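Local atomic coordinates of inactivation-no-after-potential D protein (Drosophila melanogaster, PDB entry 5F67), a protein that probably acts as a scaffold in Drosophila signalling, this PDZ domain recognising the tail of the TRP channel in an unusually specific way. Residues K31-Y41 against S84-K94; V47-L56 against G66-L74. One frame throughout, in Å; residues are numbered along the deposited sequence.

Interaction 1: K31-Y41 against S84-K94; sequences KEGFLGIMVIY and SNYDDATGLLK
The polar link across K31-Y41 and S84-K94 is made by K31, whose NZ donates to L93 O at 2.7 Å in the carbonyl plane and also to A96 O just beyond. Its CG is turned anti to the backbone N (chi1 -177°), and a bend at chi3 (-85°) brings the ammonium to these carbonyls at the C-terminal end of helix 86-95. With the side chain cut back to an alanine, L93 O and A96 O would probably lose their charged donor, weakening the tie between the loop and the helix end.

Apolar packing centres on L93: its CD1 meets V39 CG1 tip to tip and also touches I37 CD1, while the L35 and L93 side chains cross at about a right angle, with L93 CD2 4.0 Å from L35 CD1. Nearer the helix start, T90 CG2 rests 3.7 Å from V39 CG2.

Y86 and Y41 present ring edges to backbone oxygens. Y86 turns its rim to V39 O, with CE1 3.3 Å from that oxygen, and T90 CG2 sits over one face, toward the rim. Water 1 accepts from V39 N and also joins Y86 OH. Y41 in turn directs its edge at S84 O, 3.5 Å from CE1.

At the start of the helix, N85 is the N-cap, its OD1 taking D88 N at 2.7 Å, and Y86 O accepts T90 N and T90 OG1 from opposite faces.

L35, G36 and I37 give backbone hydrogen bonds to the bound peptide, as in the PDZ carboxylate-binding loop. K31 thus ties this loop to the helix end, while L93 packs helix on strand, the two walls of the peptide groove, and also touches the ligand.

Interaction 2: V47-L56 against G66-L74; sequences VGSGIFISDL and GVKVGDMLL
V47 meets the end of M72, although the very short approach of V47 CG1 to M72 SD makes the detail doubtful. At G50 the chain runs past the same methionine, with G50 CA 4.2 Å from M72 CE.

I51 is tied to L73 twice: I51 O accepts L73 N at 2.8 Å, and water 2 accepts a hydrogen bond from I51 N and donates one to L73 O. Their side chains lie side by side, CG2 of I51 against CD2 of L73.

F52 forms the single backbone bridge to M72 and packs on its side chain. M72 CG, anti to the backbone N (chi1 -170°), lies over one face of the F52 ring, 4.2 Å from the centroid, a CH-pi contact; the chain runs on extended beyond it. M72 SD sits obliquely at 5.0 Å from the same centroid, a Met-aromatic contact, while G70 O lies at the ring edge.

Here strand 50-56 of the two-stranded sheet meets strand 72-76 of the other sheet, at the point where the two sheets of the PDZ fold join.

I53 uses both backbone groups: its N donates to D71 O at 2.8 Å, nearly straight, and its O accepts G70 N from the type II turn K68-D71. That turn is braced by D71 OD2, which takes K68 N from above the carboxylate plane and pairs with R25, while OD1 meets T106. The I53 side chain points inward, CG1 3.9 Å from V67 CG1.

S54 and D55 form a classic bulge facing M38. V69 CG1 lies near S54 O and V69 CG2 near D55 CA; the D55 carboxylate hydrogen-bonds a polar side chain of the bound peptide. L56 closes the row, its CD2 3.3 Å from V67 O and its CB against V69 CG2.

The two contacts lie about 11 Å apart, centre to centre, in one PDZ domain, and interaction 2 is nested within the chain loop that interaction 1 closes. They share the antiparallel sheet of strands 37-44 and 50-56: interaction 1 sets helix 86-95 along the first strand, and interaction 2 fastens the second to strand 72-76 of the neighbouring sheet. Hydrogen bonds probably join them directly, M38 O to S54 N (2.8 Å) and I40 O to F52 N (3.0 Å). Both contacts reach the bound peptide, so the groove is built from elements that interaction 1 and interaction 2 hold in place.

Interaction 1: K31-Y41 against S84-K94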
loop_
_atom_site.group_PDB
_atom_site.type_symbol
_atom_site.label_atom_id
_atom_site.label_comp_id
_atom_site.label_asym_id
_atom_site.label_seq_id
_atom_site.Cartn_x
_atom_site.Cartn_y
_atom_site.Cartn_z
ATOM N N LYS A 31 1.496 8.052 8.701
ATOM C CA LYS A 31 0.430 8.798 8.046
ATOM C C LYS A 31 0.496 10.221 8.552
ATOM O O LYS A 31 0.260 10.480 9.732
ATOM C CB LYS A 31 -0.945 8.202 8.356
ATOM C CG LYS A 31 -2.064 8.929 7.626
ATOM C CD LYS A 31 -3.420 8.305 7.910
ATOM C CE LYS A 31 -3.699 7.137 6.986
ATOM N NZ LYS A 31 -5.106 6.689 7.195
ATOM N N GLU A 32 0.863 11.142 7.667
ATOM C CA GLU A 32 0.846 12.558 8.004
ATOM C C GLU A 32 -0.042 13.212 6.954
ATOM O O GLU A 32 0.422 13.585 5.870
ATOM C CB GLU A 32 2.273 13.123 8.021
ATOM C CG GLU A 32 3.206 12.341 8.964
ATOM C CD GLU A 32 4.612 12.917 9.050
ATOM O OE1 GLU A 32 5.244 13.150 7.993
ATOM O OE2 GLU A 32 5.094 13.141 10.184
ATOM N N GLY A 33 -1.336 13.287 7.259
ATOM C CA GLY A 33 -2.322 13.689 6.269
ATOM C C GLY A 33 -2.747 12.477 5.451
ATOM O O GLY A 33 -3.936 12.157 5.343
ATOM N N PHE A 34 -1.758 11.789 4.890
ATOM C CA PHE A 34 -1.994 10.634 4.043
ATOM C C PHE A 34 -0.714 9.815 4.109
ATOM O O PHE A 34 0.330 10.322 4.580
ATOM C CB PHE A 34 -2.218 11.112 2.608
ATOM C CG PHE A 34 -1.273 12.209 2.212
ATOM C CD1 PHE A 34 0.050 11.925 1.873
ATOM C CD2 PHE A 34 -1.692 13.539 2.230
ATOM C CE1 PHE A 34 0.949 12.944 1.551
ATOM C CE2 PHE A 34 -0.803 14.562 1.911
ATOM C CZ PHE A 34 0.524 14.259 1.571
ATOM N N LEU A 35 -0.774 8.571 3.637
ATOM C CA LEU A 35 0.431 7.762 3.483
ATOM C C LEU A 35 1.142 8.167 2.196
ATOM O O LEU A 35 2.371 8.338 2.167
ATOM C CB LEU A 35 0.084 6.269 3.438
ATOM C CG LEU A 35 -0.584 5.727 4.704
ATOM C CD1 LEU A 35 -1.195 4.347 4.432
ATOM C CD2 LEU A 35 0.429 5.662 5.846
ATOM N N GLY A 36 0.357 8.343 1.135
ATOM C CA GLY A 36 0.890 8.770 -0.144
ATOM C C GLY A 36 0.682 7.734 -1.228
ATOM O O GLY A 36 1.443 7.693 -2.191
ATOM N N ILE A 37 -0.344 6.891 -1.088
ATOM C CA ILE A 37 -0.583 5.845 -2.083
ATOM C C ILE A 37 -2.023 5.820 -2.563
ATOM O O ILE A 37 -2.919 6.370 -1.918
ATOM C CB ILE A 37 -0.291 4.424 -1.520
ATOM C CG1 ILE A 37 -1.150 4.152 -0.271
ATOM C CG2 ILE A 37 1.194 4.237 -1.206
ATOM C CD1 ILE A 37 -1.082 2.683 0.218
ATOM N N MET A 38 -2.229 5.174 -3.712
ATOM C CA MET A 38 -3.554 4.731 -4.132
ATOM C C MET A 38 -3.443 3.252 -4.446
ATOM O O MET A 38 -2.341 2.749 -4.711
ATOM C CB MET A 38 -4.028 5.502 -5.367
ATOM C CG MET A 38 -4.328 6.947 -5.071
ATOM S SD MET A 38 -4.576 7.866 -6.581
ATOM C CE MET A 38 -4.790 9.488 -5.864
ATOM N N VAL A 39 -4.563 2.536 -4.403
ATOM C CA VAL A 39 -4.532 1.120 -4.708
ATOM C C VAL A 39 -5.638 0.783 -5.684
ATOM O O VAL A 39 -6.569 1.574 -5.892
ATOM C CB VAL A 39 -4.670 0.227 -3.440
ATOM C CG1 VAL A 39 -3.530 0.513 -2.446
ATOM C CG2 VAL A 39 -6.024 0.458 -2.758
ATOM N N ILE A 40 -5.502 -0.382 -6.303
ATOM C CA ILE A 40 -6.561 -0.939 -7.134
ATOM C C ILE A 40 -6.706 -2.405 -6.778
ATOM O O ILE A 40 -5.799 -3.015 -6.182
ATOM C CB ILE A 40 -6.247 -0.798 -8.644
ATOM C CG1 ILE A 40 -4.895 -1.416 -8.985
ATOM C CG2 ILE A 40 -6.288 0.661 -9.078
ATOM C CD1 ILE A 40 -4.687 -1.601 -10.481
ATOM N N TYR A 41 -7.851 -2.978 -7.115
ATOM C CA TYR A 41 -7.965 -4.419 -7.110
ATOM C C TYR A 41 -7.572 -4.862 -8.513
ATOM O O TYR A 41 -8.210 -4.466 -9.491
ATOM C CB TYR A 41 -9.404 -4.865 -6.813
ATOM C CG TYR A 41 -9.471 -6.338 -6.529
ATOM C CD1 TYR A 41 -9.501 -6.816 -5.219
ATOM C CD2 TYR A 41 -9.442 -7.262 -7.564
ATOM C CE1 TYR A 41 -9.532 -8.190 -4.955
ATOM C CE2 TYR A 41 -9.473 -8.629 -7.311
ATOM C CZ TYR A 41 -9.521 -9.082 -6.006
ATOM O OH TYR A 41 -9.546 -10.437 -5.754
ATOM N N SER A 84 -8.655 -9.418 0.717
ATOM C CA SER A 84 -9.504 -8.233 0.862
ATOM C C SER A 84 -10.024 -7.747 -0.483
ATOM O O SER A 84 -9.306 -7.803 -1.489
ATOM C CB SER A 84 -8.729 -7.097 1.523
ATOM O OG SER A 84 -8.333 -7.470 2.831
ATOM N N ASN A 85 -11.265 -7.269 -0.499
ATOM C CA ASN A 85 -11.769 -6.568 -1.673
ATOM C C ASN A 85 -11.349 -5.100 -1.605
ATOM O O ASN A 85 -10.681 -4.683 -0.648
ATOM C CB ASN A 85 -13.288 -6.731 -1.822
ATOM C CG ASN A 85 -14.079 -6.122 -0.664
ATOM O OD1 ASN A 85 -13.664 -5.139 -0.047
ATOM N ND2 ASN A 85 -15.263 -6.685 -0.403
ATOM N N TYR A 86 -11.725 -4.324 -2.612
ATOM C CA TYR A 86 -11.291 -2.934 -2.698
ATOM C C TYR A 86 -11.822 -2.104 -1.524
ATOM O O TYR A 86 -11.080 -1.320 -0.923
ATOM C CB TYR A 86 -11.735 -2.319 -4.033
ATOM C CG TYR A 86 -11.251 -0.895 -4.215
ATOM C CD1 TYR A 86 -9.987 -0.628 -4.731
ATOM C CD2 TYR A 86 -12.047 0.179 -3.851
ATOM C CE1 TYR A 86 -9.533 0.691 -4.880
ATOM C CE2 TYR A 86 -11.601 1.494 -3.999
ATOM C CZ TYR A 86 -10.349 1.739 -4.520
ATOM O OH TYR A 86 -9.905 3.049 -4.655
ATOM N N ASP A 87 -13.100 -2.274 -1.196
ATOM C CA ASP A 87 -13.704 -1.492 -0.115
ATOM C C ASP A 87 -13.029 -1.778 1.217
ATOM O O ASP A 87 -12.763 -0.867 2.008
ATOM C CB ASP A 87 -15.198 -1.804 0.014
ATOM C CG ASP A 87 -16.004 -1.308 -1.165
ATOM O OD1 ASP A 87 -15.492 -0.479 -1.943
ATOM O OD2 ASP A 87 -17.162 -1.750 -1.302
ATOM N N ASP A 88 -12.758 -3.051 1.479
ATOM C CA ASP A 88 -12.159 -3.423 2.751
ATOM C C ASP A 88 -10.712 -2.964 2.872
ATOM O O ASP A 88 -10.313 -2.462 3.922
ATOM C CB ASP A 88 -12.283 -4.931 2.995
ATOM C CG ASP A 88 -13.728 -5.366 3.197
ATOM O OD1 ASP A 88 -14.590 -4.485 3.422
ATOM O OD2 ASP A 88 -13.998 -6.583 3.133
ATOM N N ALA A 89 -9.931 -3.114 1.806
ATOM C CA ALA A 89 -8.521 -2.695 1.847
ATOM C C ALA A 89 -8.378 -1.184 1.983
ATOM O O ALA A 89 -7.592 -0.695 2.808
ATOM C CB ALA A 89 -7.773 -3.182 0.608
ATOM N N THR A 90 -9.123 -0.435 1.179
ATOM C CA THR A 90 -9.080 1.022 1.302
ATOM C C THR A 90 -9.589 1.461 2.671
ATOM O O THR A 90 -9.078 2.424 3.238
ATOM C CB THR A 90 -9.857 1.744 0.173
ATOM O OG1 THR A 90 -11.204 1.269 0.122
ATOM C CG2 THR A 90 -9.178 1.491 -1.169
ATOM N N GLY A 91 -10.581 0.749 3.205
ATOM C CA GLY A 91 -11.075 1.048 4.540
ATOM C C GLY A 91 -9.987 0.893 5.593
ATOM O O GLY A 91 -9.845 1.733 6.479
ATOM N N LEU A 92 -9.205 -0.181 5.495
ATOM C CA LEU A 92 -8.120 -0.405 6.441
ATOM C C LEU A 92 -7.090 0.709 6.335
ATOM O O LEU A 92 -6.607 1.216 7.346
ATOM C CB LEU A 92 -7.455 -1.761 6.175
ATOM C CG LEU A 92 -8.292 -3.005 6.506
ATOM C CD1 LEU A 92 -7.663 -4.254 5.886
ATOM C CD2 LEU A 92 -8.417 -3.182 8.012
ATOM N N LEU A 93 -6.753 1.099 5.110
ATOM C CA LEU A 93 -5.740 2.140 4.917
ATOM C C LEU A 93 -6.220 3.490 5.431
ATOM O O LEU A 93 -5.457 4.228 6.062
ATOM C CB LEU A 93 -5.328 2.229 3.443
ATOM C CG LEU A 93 -4.570 1.003 2.944
ATOM C CD1 LEU A 93 -4.585 0.985 1.423
ATOM C CD2 LEU A 93 -3.139 1.016 3.506
ATOM N N LYS A 94 -7.493 3.803 5.197
ATOM C CA LYS A 94 -8.049 5.075 5.650
ATOM C C LYS A 94 -8.153 5.169 7.167
ATOM O O LYS A 94 -7.896 6.226 7.735
ATOM C CB LYS A 94 -9.419 5.311 5.018
ATOM C CG LYS A 94 -9.356 5.498 3.517
ATOM C CD LYS A 94 -10.749 5.426 2.899
ATOM C CE LYS A 94 -11.488 6.746 3.023
ATOM N NZ LYS A 94 -11.352 7.576 1.795
HETATM O O HOH W 1 -6.986 3.959 -3.766
#

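Interaction 2: V47-L56 against G66-L74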
loop_
_atom_site.group_PDB
_atom_site.type_symbol
_atom_site.label_atom_id
_atom_site.label_comp_id
_atom_site.label_asym_id
_atom_site.label_seq_id
_atom_site.Cartn_x
_atom_site.Cartn_y
_atom_site.Cartn_z
ATOM N N VAL A 47 0.911 -14.168 -9.399
ATOM C CA VAL A 47 0.407 -14.252 -8.042
ATOM C C VAL A 47 -1.134 -14.268 -7.983
ATOM O O VAL A 47 -1.735 -14.617 -6.954
ATOM C CB VAL A 47 1.017 -13.050 -7.313
ATOM C CG1 VAL A 47 0.011 -12.190 -6.664
ATOM C CG2 VAL A 47 2.303 -13.375 -6.550
ATOM N N GLY A 48 -1.772 -13.895 -9.090
ATOM C CA GLY A 48 -3.225 -13.876 -9.149
ATOM C C GLY A 48 -3.815 -12.524 -8.784
ATOM O O GLY A 48 -3.143 -11.494 -8.918
ATOM N N SER A 49 -5.071 -12.527 -8.333
ATOM C CA SER A 49 -5.787 -11.294 -8.001
ATOM C C SER A 49 -5.475 -10.822 -6.588
ATOM O O SER A 49 -5.096 -11.615 -5.722
ATOM C CB SER A 49 -7.297 -11.486 -8.152
ATOM O OG SER A 49 -7.644 -11.643 -9.517
ATOM N N GLY A 50 -5.641 -9.524 -6.367
ATOM C CA GLY A 50 -5.446 -8.944 -5.054
ATOM C C GLY A 50 -5.339 -7.439 -5.139
ATOM O O GLY A 50 -5.748 -6.840 -6.139
ATOM N N ILE A 51 -4.781 -6.831 -4.089
ATOM C CA ILE A 51 -4.686 -5.380 -3.994
ATOM C C ILE A 51 -3.270 -4.949 -4.359
ATOM O O ILE A 51 -2.295 -5.481 -3.820
ATOM C CB ILE A 51 -4.993 -4.904 -2.559
ATOM C CG1 ILE A 51 -6.375 -5.422 -2.129
ATOM C CG2 ILE A 51 -4.910 -3.377 -2.459
ATOM C CD1 ILE A 51 -7.555 -4.756 -2.864
ATOM N N PHE A 52 -3.156 -3.983 -5.268
ATOM C CA PHE A 52 -1.843 -3.517 -5.725
ATOM C C PHE A 52 -1.727 -2.010 -5.598
ATOM O O PHE A 52 -2.694 -1.281 -5.793
ATOM C CB PHE A 52 -1.611 -3.919 -7.186
ATOM C CG PHE A 52 -1.563 -5.405 -7.398
ATOM C CD1 PHE A 52 -2.733 -6.130 -7.593
ATOM C CD2 PHE A 52 -0.351 -6.080 -7.390
ATOM C CE1 PHE A 52 -2.695 -7.505 -7.779
ATOM C CE2 PHE A 52 -0.301 -7.464 -7.586
ATOM C CZ PHE A 52 -1.479 -8.174 -7.781
ATOM N N ILE A 53 -0.537 -1.530 -5.256
ATOM C CA ILE A 53 -0.291 -0.093 -5.270
ATOM C C ILE A 53 -0.403 0.394 -6.714
ATOM O O ILE A 53 0.238 -0.170 -7.604
ATOM C CB ILE A 53 1.119 0.244 -4.745
ATOM C CG1 ILE A 53 1.332 -0.352 -3.348
ATOM C CG2 ILE A 53 1.351 1.763 -4.746
ATOM C CD1 ILE A 53 0.364 0.195 -2.290
ATOM N N SER A 54 -1.204 1.434 -6.946
ATOM C CA SER A 54 -1.469 1.910 -8.305
ATOM C C SER A 54 -0.916 3.309 -8.551
ATOM O O SER A 54 -0.764 3.733 -9.694
ATOM C CB SER A 54 -2.970 1.892 -8.584
ATOM O OG SER A 54 -3.656 2.750 -7.687
ATOM N N ASP A 55 -0.631 4.040 -7.479
ATOM C CA ASP A 55 -0.013 5.344 -7.639
ATOM C C ASP A 55 0.695 5.711 -6.359
ATOM O O ASP A 55 0.446 5.131 -5.299
ATOM C CB ASP A 55 -1.045 6.417 -8.039
ATOM C CG ASP A 55 -0.431 7.545 -8.856
ATOM O OD1 ASP A 55 0.810 7.702 -8.849
ATOM O OD2 ASP A 55 -1.191 8.282 -9.520
ATOM N N LEU A 56 1.598 6.674 -6.461
ATOM C CA LEU A 56 2.460 7.023 -5.345
ATOM C C LEU A 56 2.662 8.521 -5.425
ATOM O O LEU A 56 2.934 9.054 -6.507
ATOM C CB LEU A 56 3.798 6.288 -5.493
ATOM C CG LEU A 56 4.857 6.457 -4.417
ATOM C CD1 LEU A 56 4.403 5.786 -3.135
ATOM C CD2 LEU A 56 6.158 5.846 -4.922
ATOM N N GLY A 66 10.061 3.558 0.303
ATOM C CA GLY A 66 10.359 2.582 -0.733
ATOM C C GLY A 66 9.166 1.787 -1.238
ATOM O O GLY A 66 9.347 0.730 -1.846
ATOM N N VAL A 67 7.953 2.279 -0.998
ATOM C CA VAL A 67 6.771 1.670 -1.618
ATOM C C VAL A 67 6.883 1.938 -3.118
ATOM O O VAL A 67 7.256 3.052 -3.513
ATOM C CB VAL A 67 5.479 2.307 -1.079
ATOM C CG1 VAL A 67 4.232 1.701 -1.752
ATOM C CG2 VAL A 67 5.418 2.154 0.443
ATOM N N LYS A 68 6.595 0.932 -3.949
ATOM C CA LYS A 68 6.661 1.112 -5.399
ATOM C C LYS A 68 5.309 0.861 -6.037
ATOM O O LYS A 68 4.551 -0.008 -5.580
ATOM C CB LYS A 68 7.672 0.147 -6.033
ATOM C CG LYS A 68 9.067 0.234 -5.451
ATOM C CD LYS A 68 9.604 1.654 -5.490
ATOM C CE LYS A 68 11.010 1.706 -4.899
ATOM N NZ LYS A 68 11.413 3.088 -4.520
ATOM N N VAL A 69 5.008 1.622 -7.088
ATOM C CA VAL A 69 3.824 1.348 -7.900
ATOM C C VAL A 69 3.937 -0.072 -8.440
ATOM O O VAL A 69 5.001 -0.476 -8.928
ATOM C CB VAL A 69 3.678 2.357 -9.063
ATOM C CG1 VAL A 69 2.521 1.972 -9.983
ATOM C CG2 VAL A 69 3.479 3.779 -8.517
ATOM N N GLY A 70 2.847 -0.832 -8.338
ATOM C CA GLY A 70 2.841 -2.215 -8.786
ATOM C C GLY A 70 3.036 -3.218 -7.658
ATOM O O GLY A 70 2.789 -4.412 -7.848
ATOM N N ASP A 71 3.490 -2.755 -6.490
ATOM C CA ASP A 71 3.697 -3.666 -5.355
ATOM C C ASP A 71 2.370 -4.282 -4.933
ATOM O O ASP A 71 1.340 -3.596 -4.942
ATOM C CB ASP A 71 4.257 -2.923 -4.143
ATOM C CG ASP A 71 5.738 -2.639 -4.247
ATOM O OD1 ASP A 71 6.384 -3.109 -5.214
ATOM O OD2 ASP A 71 6.261 -1.948 -3.336
ATOM N N MET A 72 2.378 -5.558 -4.554
ATOM C CA MET A 72 1.154 -6.165 -4.016
ATOM C C MET A 72 1.086 -5.880 -2.524
ATOM O O MET A 72 2.076 -6.041 -1.817
ATOM C CB MET A 72 1.157 -7.676 -4.249
ATOM C CG MET A 72 -0.167 -8.377 -3.944
ATOM S SD MET A 72 0.003 -10.168 -4.181
ATOM C CE MET A 72 -1.722 -10.661 -3.991
ATOM N N LEU A 73 -0.078 -5.444 -2.051
ATOM C CA LEU A 73 -0.284 -5.124 -0.640
ATOM C C LEU A 73 -0.851 -6.345 0.074
ATOM O O LEU A 73 -1.977 -6.786 -0.223
ATOM C CB LEU A 73 -1.249 -3.932 -0.509
ATOM C CG LEU A 73 -1.617 -3.563 0.927
ATOM C CD1 LEU A 73 -0.398 -3.070 1.700
ATOM C CD2 LEU A 73 -2.725 -2.506 0.936
ATOM N N LEU A 74 -0.068 -6.901 0.999
ATOM C CA LEU A 74 -0.406 -8.183 1.615
ATOM C C LEU A 74 -0.953 -8.057 3.042
ATOM O O LEU A 74 -1.695 -8.925 3.500
ATOM C CB LEU A 74 0.815 -9.106 1.592
ATOM C CG LEU A 74 1.370 -9.343 0.182
ATOM C CD1 LEU A 74 2.709 -10.068 0.245
ATOM C CD2 LEU A 74 0.390 -10.149 -0.635
HETATM O O HOH W 2 -3.698 -8.371 -1.809
#